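Local coordinates for F5/8 type C domain protein (Bacteroides ovatus, PDB 4ZRX) that probably hydrolyses alpha-L-fucosidic linkages with a TIM-barrel glycosidase domain that is joined to an F5/8 type C domain likely to bind carbohydrate, at residues A215-V227 and E238-A250. Residues are numbered along the deposited sequence; the frame is centred on the assembly and turned at random.
Sequences AVMAIMGDDVRWV and EWNATVLTPGIYA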
ATOM      1  N   ALA A 215      10.830 -10.115  18.397  1.00 23.90           N
ATOM      2  CA  ALA A 215      10.310 -10.268  17.016  1.00 23.14           C
ATOM      3  C   ALA A 215       8.841 -10.580  17.018  1.00 22.14           C
ATOM      4  O   ALA A 215       8.348 -11.278  17.937  1.00 22.73           O
ATOM      5  CB  ALA A 215      11.000 -11.332  16.282  1.00 22.23           C
ATOM      6  N   VAL A 216       8.153 -10.106  15.986  1.00 20.41           N
ATOM      7  CA  VAL A 216       6.831 -10.590  15.653  1.00 19.49           C
ATOM      8  C   VAL A 216       6.879 -11.527  14.414  1.00 20.18           C
ATOM      9  O   VAL A 216       7.667 -11.282  13.491  1.00 21.02           O
ATOM     10  CB  VAL A 216       5.811  -9.449  15.398  1.00 19.22           C
ATOM     11  CG1 VAL A 216       5.481  -8.766  16.713  1.00 20.82           C
ATOM     12  CG2 VAL A 216       6.308  -8.456  14.373  1.00 18.98           C
HETATM   13  N   MSE A 217       6.061 -12.565  14.441  1.00 19.98           N
HETATM   14  CA  MSE A 217       5.906 -13.512  13.331  1.00 19.90           C
HETATM   15  C   MSE A 217       4.706 -13.093  12.517  1.00 18.73           C
HETATM   16  O   MSE A 217       3.583 -13.046  13.001  1.00 19.38           O
HETATM   17  CB  MSE A 217       5.746 -14.942  13.861  1.00 21.53           C
HETATM   18  CG  MSE A 217       5.747 -16.001  12.771  1.00 21.92           C
HETATM   19 SE   MSE A 217       5.720 -17.696  13.672  0.75 28.47          SE
HETATM   20  CE  MSE A 217       5.091 -18.969  12.378  1.00 24.59           C
ATOM     21  N   ALA A 218       4.958 -12.697  11.260  1.00 18.13           N
ATOM     22  CA  ALA A 218       3.967 -12.065  10.389  1.00 17.37           C
ATOM     23  C   ALA A 218       3.480 -12.910   9.222  1.00 17.52           C
ATOM     24  O   ALA A 218       4.234 -13.686   8.626  1.00 17.17           O
ATOM     25  CB  ALA A 218       4.568 -10.790   9.851  1.00 16.70           C
ATOM     26  N   ILE A 219       2.189 -12.725   8.915  1.00 17.41           N
ATOM     27  CA  ILE A 219       1.473 -13.224   7.738  1.00 17.89           C
ATOM     28  C   ILE A 219       1.075 -14.660   8.038  1.00 19.32           C
ATOM     29  O   ILE A 219      -0.047 -14.888   8.535  1.00 19.62           O
ATOM     30  CB  ILE A 219       2.224 -13.038   6.408  1.00 17.72           C
ATOM     31  CG1 ILE A 219       2.847 -11.646   6.318  1.00 17.82           C
ATOM     32  CG2 ILE A 219       1.325 -13.403   5.244  1.00 18.35           C
ATOM     33  CD1 ILE A 219       1.886 -10.433   6.426  1.00 17.80           C
HETATM   34  N   MSE A 220       1.952 -15.632   7.786  1.00 19.12           N
HETATM   35  CA  MSE A 220       1.745 -17.001   8.307  1.00 21.26           C
HETATM   36  C   MSE A 220       2.391 -16.948   9.679  1.00 21.30           C
HETATM   37  O   MSE A 220       3.534 -17.365   9.910  1.00 22.11           O
HETATM   38  CB  MSE A 220       2.362 -18.079   7.408  1.00 22.45           C
HETATM   39  CG  MSE A 220       1.773 -18.183   6.055  1.00 22.93           C
HETATM   40 SE   MSE A 220      -0.156 -18.451   6.039  0.75 27.58          SE
HETATM   41  CE  MSE A 220      -0.175 -20.133   6.900  1.00 28.29           C
ATOM     42  N   GLY A 221       1.650 -16.317  10.568  1.00 21.41           N
ATOM     43  CA  GLY A 221       2.089 -15.989  11.925  1.00 22.18           C
ATOM     44  C   GLY A 221       0.845 -15.563  12.699  1.00 21.87           C
ATOM     45  O   GLY A 221      -0.178 -15.268  12.105  1.00 20.76           O
ATOM     46  N   ASP A 222       0.902 -15.521  14.025  1.00 21.99           N
ATOM     47  CA  ASP A 222      -0.232 -14.990  14.782  1.00 21.22           C
ATOM     48  C   ASP A 222       0.045 -13.639  15.403  1.00 20.37           C
ATOM     49  O   ASP A 222      -0.820 -13.121  16.149  1.00 21.04           O
ATOM     50  CB  ASP A 222      -0.701 -15.981  15.883  1.00 23.04           C
ATOM     51  CG  ASP A 222       0.345 -16.299  16.894  1.00 24.54           C
ATOM     52  OD1 ASP A 222       1.424 -15.670  16.980  1.00 23.81           O
ATOM     53  OD2 ASP A 222      -0.007 -17.251  17.705  1.00 26.45           O
ATOM     54  N   ASP A 223       1.179 -12.994  15.054  1.00 19.38           N
ATOM     55  CA  ASP A 223       1.450 -11.640  15.563  1.00 18.38           C
ATOM     56  C   ASP A 223       0.921 -10.532  14.651  1.00 17.37           C
ATOM     57  O   ASP A 223       0.489  -9.498  15.177  1.00 18.08           O
ATOM     58  CB  ASP A 223       2.934 -11.391  15.841  1.00 18.60           C
ATOM     59  CG  ASP A 223       3.461 -12.154  17.024  1.00 20.69           C
ATOM     60  OD1 ASP A 223       2.767 -12.096  18.075  1.00 20.79           O
ATOM     61  OD2 ASP A 223       4.573 -12.716  16.891  1.00 20.76           O
ATOM     62  N   VAL A 224       1.049 -10.721  13.343  1.00 16.29           N
ATOM     63  CA  VAL A 224       0.747  -9.666  12.358  1.00 15.47           C
ATOM     64  C   VAL A 224      -0.012 -10.288  11.190  1.00 15.55           C
ATOM     65  O   VAL A 224       0.397 -11.315  10.657  1.00 15.45           O
ATOM     66  CB  VAL A 224       2.030  -9.019  11.874  1.00 15.27           C
ATOM     67  CG1 VAL A 224       1.846  -8.070  10.673  1.00 14.80           C
ATOM     68  CG2 VAL A 224       2.765  -8.237  12.973  1.00 15.41           C
ATOM     69  N   ARG A 225      -1.113  -9.633  10.815  1.00 14.79           N
ATOM     70  CA  ARG A 225      -2.062 -10.124   9.830  1.00 15.30           C
ATOM     71  C   ARG A 225      -1.861  -9.353   8.523  1.00 14.36           C
ATOM     72  O   ARG A 225      -1.843  -8.118   8.512  1.00 14.83           O
ATOM     73  CB  ARG A 225      -3.492  -9.918  10.364  1.00 16.60           C
ATOM     74  CG  ARG A 225      -4.615 -10.021   9.376  1.00 17.53           C
ATOM     75  CD  ARG A 225      -5.948  -9.961  10.035  1.00 18.04           C
ATOM     76  NE  ARG A 225      -6.159  -8.735  10.771  1.00 18.98           N
ATOM     77  CZ  ARG A 225      -6.744  -7.628  10.335  1.00 18.19           C
ATOM     78  NH1 ARG A 225      -7.181  -7.501   9.084  1.00 18.44           N
ATOM     79  NH2 ARG A 225      -6.864  -6.618  11.164  1.00 18.11           N
ATOM     80  N   TRP A 226      -1.832 -10.088   7.418  1.00 14.19           N
ATOM     81  CA  TRP A 226      -1.855  -9.455   6.121  1.00 13.86           C
ATOM     82  C   TRP A 226      -3.187  -8.731   5.912  1.00 13.92           C
ATOM     83  O   TRP A 226      -4.213  -9.336   6.099  1.00 16.22           O
ATOM     84  CB  TRP A 226      -1.745 -10.524   5.061  1.00 14.66           C
ATOM     85  CG  TRP A 226      -1.721  -9.987   3.648  1.00 14.34           C
ATOM     86  CD1 TRP A 226      -0.988  -8.967   3.207  1.00 14.73           C
ATOM     87  CD2 TRP A 226      -2.389 -10.533   2.503  1.00 14.65           C
ATOM     88  NE1 TRP A 226      -1.197  -8.754   1.862  1.00 15.01           N
ATOM     89  CE2 TRP A 226      -2.051  -9.728   1.399  1.00 15.64           C
ATOM     90  CE3 TRP A 226      -3.307 -11.579   2.322  1.00 16.57           C
ATOM     91  CZ2 TRP A 226      -2.539  -9.963   0.123  1.00 16.47           C
ATOM     92  CZ3 TRP A 226      -3.790 -11.838   1.019  1.00 17.02           C
ATOM     93  CH2 TRP A 226      -3.386 -11.018  -0.064  1.00 16.59           C
ATOM     94  N   VAL A 227      -3.160  -7.500   5.421  1.00 14.05           N
ATOM     95  CA  VAL A 227      -4.359  -6.723   5.259  1.00 14.47           C
ATOM     96  C   VAL A 227      -5.311  -7.408   4.263  1.00 14.86           C
ATOM     97  O   VAL A 227      -6.497  -7.087   4.328  1.00 14.80           O
ATOM     98  CB  VAL A 227      -4.073  -5.261   4.864  1.00 13.82           C
ATOM     99  CG1 VAL A 227      -3.550  -5.150   3.467  1.00 14.23           C
ATOM    100  CG2 VAL A 227      -5.302  -4.375   5.091  1.00 14.61           C
ATOM    101  N   GLU A 238     -11.413  -1.065  10.749  1.00 15.33           N
ATOM    102  CA  GLU A 238     -10.340  -2.037  10.921  1.00 15.22           C
ATOM    103  C   GLU A 238     -10.288  -2.513  12.368  1.00 15.77           C
ATOM    104  O   GLU A 238      -9.808  -1.762  13.267  1.00 15.32           O
ATOM    105  CB  GLU A 238      -9.007  -1.464  10.475  1.00 15.28           C
ATOM    106  CG  GLU A 238      -7.865  -2.514  10.429  1.00 15.53           C
ATOM    107  CD  GLU A 238      -7.995  -3.534   9.316  1.00 17.44           C
ATOM    108  OE1 GLU A 238      -7.820  -3.203   8.112  1.00 17.80           O
ATOM    109  OE2 GLU A 238      -8.309  -4.735   9.583  1.00 19.44           O
ATOM    110  N   TRP A 239     -10.812  -3.718  12.578  1.00 15.60           N
ATOM    111  CA  TRP A 239     -10.808  -4.422  13.880  1.00 16.02           C
ATOM    112  C   TRP A 239      -9.536  -5.258  13.989  1.00 16.13           C
ATOM    113  O   TRP A 239      -9.360  -6.236  13.267  1.00 16.52           O
ATOM    114  CB  TRP A 239     -12.023  -5.332  14.014  1.00 17.12           C
ATOM    115  CG  TRP A 239     -13.245  -4.572  14.323  1.00 17.30           C
ATOM    116  CD1 TRP A 239     -14.256  -4.285  13.481  1.00 17.38           C
ATOM    117  CD2 TRP A 239     -13.542  -3.886  15.550  1.00 17.09           C
ATOM    118  NE1 TRP A 239     -15.158  -3.484  14.084  1.00 17.62           N
ATOM    119  CE2 TRP A 239     -14.759  -3.226  15.358  1.00 17.34           C
ATOM    120  CE3 TRP A 239     -12.895  -3.768  16.773  1.00 17.60           C
ATOM    121  CZ2 TRP A 239     -15.351  -2.442  16.327  1.00 17.51           C
ATOM    122  CZ3 TRP A 239     -13.474  -2.969  17.749  1.00 17.54           C
ATOM    123  CH2 TRP A 239     -14.721  -2.325  17.508  1.00 17.85           C
ATOM    124  N   ASN A 240      -8.633  -4.844  14.868  1.00 16.40           N
ATOM    125  CA  ASN A 240      -7.461  -5.652  15.169  1.00 16.99           C
ATOM    126  C   ASN A 240      -7.694  -6.645  16.265  1.00 17.42           C
ATOM    127  O   ASN A 240      -6.896  -7.559  16.480  1.00 18.72           O
ATOM    128  CB  ASN A 240      -6.278  -4.736  15.384  1.00 16.62           C
ATOM    129  CG  ASN A 240      -5.805  -4.098  14.077  1.00 16.67           C
ATOM    130  OD1 ASN A 240      -6.008  -4.674  12.986  1.00 16.82           O
ATOM    131  ND2 ASN A 240      -5.228  -2.970  14.172  1.00 18.30           N
ATOM    132  N   ALA A 241      -8.783  -6.460  17.002  1.00 18.37           N
ATOM    133  CA  ALA A 241      -9.372  -7.508  17.808  1.00 18.60           C
ATOM    134  C   ALA A 241     -10.338  -8.220  16.830  1.00 19.40           C
ATOM    135  O   ALA A 241     -11.417  -7.714  16.533  1.00 19.43           O
ATOM    136  CB  ALA A 241     -10.151  -6.916  19.014  1.00 20.13           C
ATOM    137  N   THR A 242      -9.903  -9.347  16.283  1.00 19.28           N
ATOM    138  CA  THR A 242     -10.518  -9.928  15.105  1.00 20.02           C
ATOM    139  C   THR A 242     -10.893 -11.391  15.305  1.00 20.96           C
ATOM    140  O   THR A 242     -10.267 -12.142  16.107  1.00 21.82           O
ATOM    141  CB  THR A 242      -9.585  -9.788  13.847  1.00 19.80           C
ATOM    142  OG1 THR A 242     -10.242 -10.385  12.741  1.00 20.45           O
ATOM    143  CG2 THR A 242      -8.194 -10.430  14.053  1.00 20.42           C
ATOM    144  N   VAL A 243     -11.959 -11.787  14.629  1.00 22.05           N
ATOM    145  CA  VAL A 243     -12.387 -13.190  14.596  1.00 22.83           C
ATOM    146  C   VAL A 243     -11.545 -14.032  13.626  1.00 22.93           C
ATOM    147  O   VAL A 243     -11.679 -15.274  13.586  1.00 23.86           O
ATOM    148  CB  VAL A 243     -13.860 -13.293  14.217  1.00 23.63           C
ATOM    149  CG1 VAL A 243     -14.706 -12.529  15.163  1.00 23.67           C
ATOM    150  CG2 VAL A 243     -14.129 -12.827  12.778  1.00 23.52           C
ATOM    151  N   LEU A 244     -10.748 -13.385  12.756  1.00 22.22           N
ATOM    152  CA  LEU A 244      -9.943 -14.129  11.786  1.00 22.12           C
ATOM    153  C   LEU A 244      -8.873 -14.952  12.488  1.00 22.92           C
ATOM    154  O   LEU A 244      -8.060 -14.398  13.190  1.00 22.39           O
ATOM    155  CB  LEU A 244      -9.328 -13.203  10.733  1.00 21.61           C
ATOM    156  CG  LEU A 244      -8.627 -13.902   9.551  1.00 21.50           C
ATOM    157  CD1 LEU A 244      -9.555 -14.617   8.626  1.00 22.51           C
ATOM    158  CD2 LEU A 244      -7.747 -12.840   8.781  1.00 22.09           C
ATOM    159  N   THR A 245      -8.856 -16.262  12.240  1.00 23.25           N
ATOM    160  CA  THR A 245      -7.972 -17.165  12.924  1.00 24.45           C
ATOM    161  C   THR A 245      -6.658 -17.156  12.131  1.00 23.46           C
ATOM    162  O   THR A 245      -6.653 -17.442  10.918  1.00 23.84           O
ATOM    163  CB  THR A 245      -8.540 -18.597  13.003  1.00 25.46           C
ATOM    164  OG1 THR A 245      -9.785 -18.595  13.689  1.00 27.30           O
ATOM    165  CG2 THR A 245      -7.538 -19.494  13.727  1.00 26.95           C
ATOM    166  N   PRO A 246      -5.535 -16.888  12.803  1.00 24.24           N
ATOM    167  CA  PRO A 246      -4.235 -17.018  12.148  1.00 23.95           C
ATOM    168  C   PRO A 246      -4.077 -18.309  11.396  1.00 25.68           C
ATOM    169  O   PRO A 246      -4.409 -19.390  11.926  1.00 26.08           O
ATOM    170  CB  PRO A 246      -3.236 -16.892  13.303  1.00 23.87           C
ATOM    171  CG  PRO A 246      -3.903 -15.938  14.193  1.00 23.55           C
ATOM    172  CD  PRO A 246      -5.382 -16.311  14.150  1.00 24.58           C
ATOM    173  N   GLY A 247      -3.569 -18.202  10.170  1.00 25.70           N
ATOM    174  CA  GLY A 247      -3.479 -19.338   9.259  1.00 26.96           C
ATOM    175  C   GLY A 247      -2.581 -20.467   9.743  1.00 27.96           C
ATOM    176  O   GLY A 247      -2.683 -21.603   9.274  1.00 29.89           O
ATOM    177  N   ILE A 248      -1.684 -20.162  10.675  1.00 27.81           N
ATOM    178  CA  ILE A 248      -0.767 -21.151  11.184  1.00 28.98           C
ATOM    179  C   ILE A 248      -1.418 -22.168  12.130  1.00 29.92           C
ATOM    180  O   ILE A 248      -0.764 -23.144  12.487  1.00 31.01           O
ATOM    181  CB  ILE A 248       0.434 -20.530  11.880  1.00 28.74           C
ATOM    182  CG1 ILE A 248       0.002 -19.590  13.021  1.00 28.70           C
ATOM    183  CG2 ILE A 248       1.328 -19.845  10.829  1.00 27.76           C
ATOM    184  CD1 ILE A 248       1.068 -19.380  13.996  1.00 29.20           C
ATOM    185  N   TYR A 249      -2.644 -21.904  12.570  1.00 29.12           N
ATOM    186  CA  TYR A 249      -3.299 -22.784  13.502  1.00 29.75           C
ATOM    187  C   TYR A 249      -4.034 -23.830  12.695  1.00 30.96           C
ATOM    188  O   TYR A 249      -4.653 -23.529  11.682  1.00 29.17           O
ATOM    189  CB  TYR A 249      -4.305 -22.031  14.362  1.00 29.35           C
ATOM    190  CG  TYR A 249      -3.741 -20.957  15.246  1.00 28.38           C
ATOM    191  CD1 TYR A 249      -2.380 -20.869  15.558  1.00 28.87           C
ATOM    192  CD2 TYR A 249      -4.580 -20.031  15.796  1.00 27.90           C
ATOM    193  CE1 TYR A 249      -1.909 -19.835  16.389  1.00 28.13           C
ATOM    194  CE2 TYR A 249      -4.123 -19.043  16.606  1.00 27.42           C
ATOM    195  CZ  TYR A 249      -2.810 -18.940  16.905  1.00 27.43           C
ATOM    196  OH  TYR A 249      -2.423 -17.950  17.757  1.00 27.59           O
ATOM    197  N   ALA A 250      -3.974 -25.082  13.153  1.00 31.86           N
ATOM    198  CA  ALA A 250      -4.600 -26.159  12.403  1.00 33.38           C
ATOM    199  C   ALA A 250      -6.107 -25.913  12.214  1.00 34.03           C
ATOM    200  O   ALA A 250      -6.669 -26.226  11.180  1.00 36.01           O
ATOM    201  CB  ALA A 250      -4.397 -27.486  13.162  1.00 34.50           C
TER
HETATM  202  O   HOH W   1      -2.462 -16.336   8.327  1.00 28.54           O
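The two backbones come nearest at Asp222 and Pro246, their CA atoms 5.2 Å apart, stay close at Met220 and Ile248, and have parted to 9.5 Å between the CA atoms of Val227 and Glu238. In this TIM-barrel domain, strand 216-219 pairs in parallel with strand 181-184, and the loop that follows it rests on the type I turn Pro246-Tyr249. Ile248 laps that loop: its CG2 lies 3.3 Å from Met220 C, while CD1 runs alongside the backbone of Gly221 and Asp222. The bent chain of Met220 folds its CE over the peptide of Gly247, and a water joins Ile219 O to Gly247 N.

Farther along, the extended start of Arg225 (chi1 164°) passes Leu244, CD to CD2 3.6 Å. A turn at chi3 then presents NH1 and NH2 end-on to a single oxygen, Glu238 OE2, in a salt bridge. The acceptor lies nearly in the guanidinium plane, yet both nitrogens come from one face of the carboxylate, the two planes being 40° apart. NE bonds to Tyr283 O, fixing the group's rotation, and Glu238 OE1 pairs with Arg235. A leucine in place of Arg225 would probably strand the buried Glu238 OE2 without its two donors and leave Tyr283 O short of one.

At the other end Pro246 CG packs against Asp222 CB, while Pro246 CB sits above one face of the Tyr249 ring, toward its rim. Lys10 binds Asp222 OD1; the anti lone pair of OD2 takes the hydroxyl of Tyr249, OH to OD2 2.5 Å, with carboxylate and ring 81° apart.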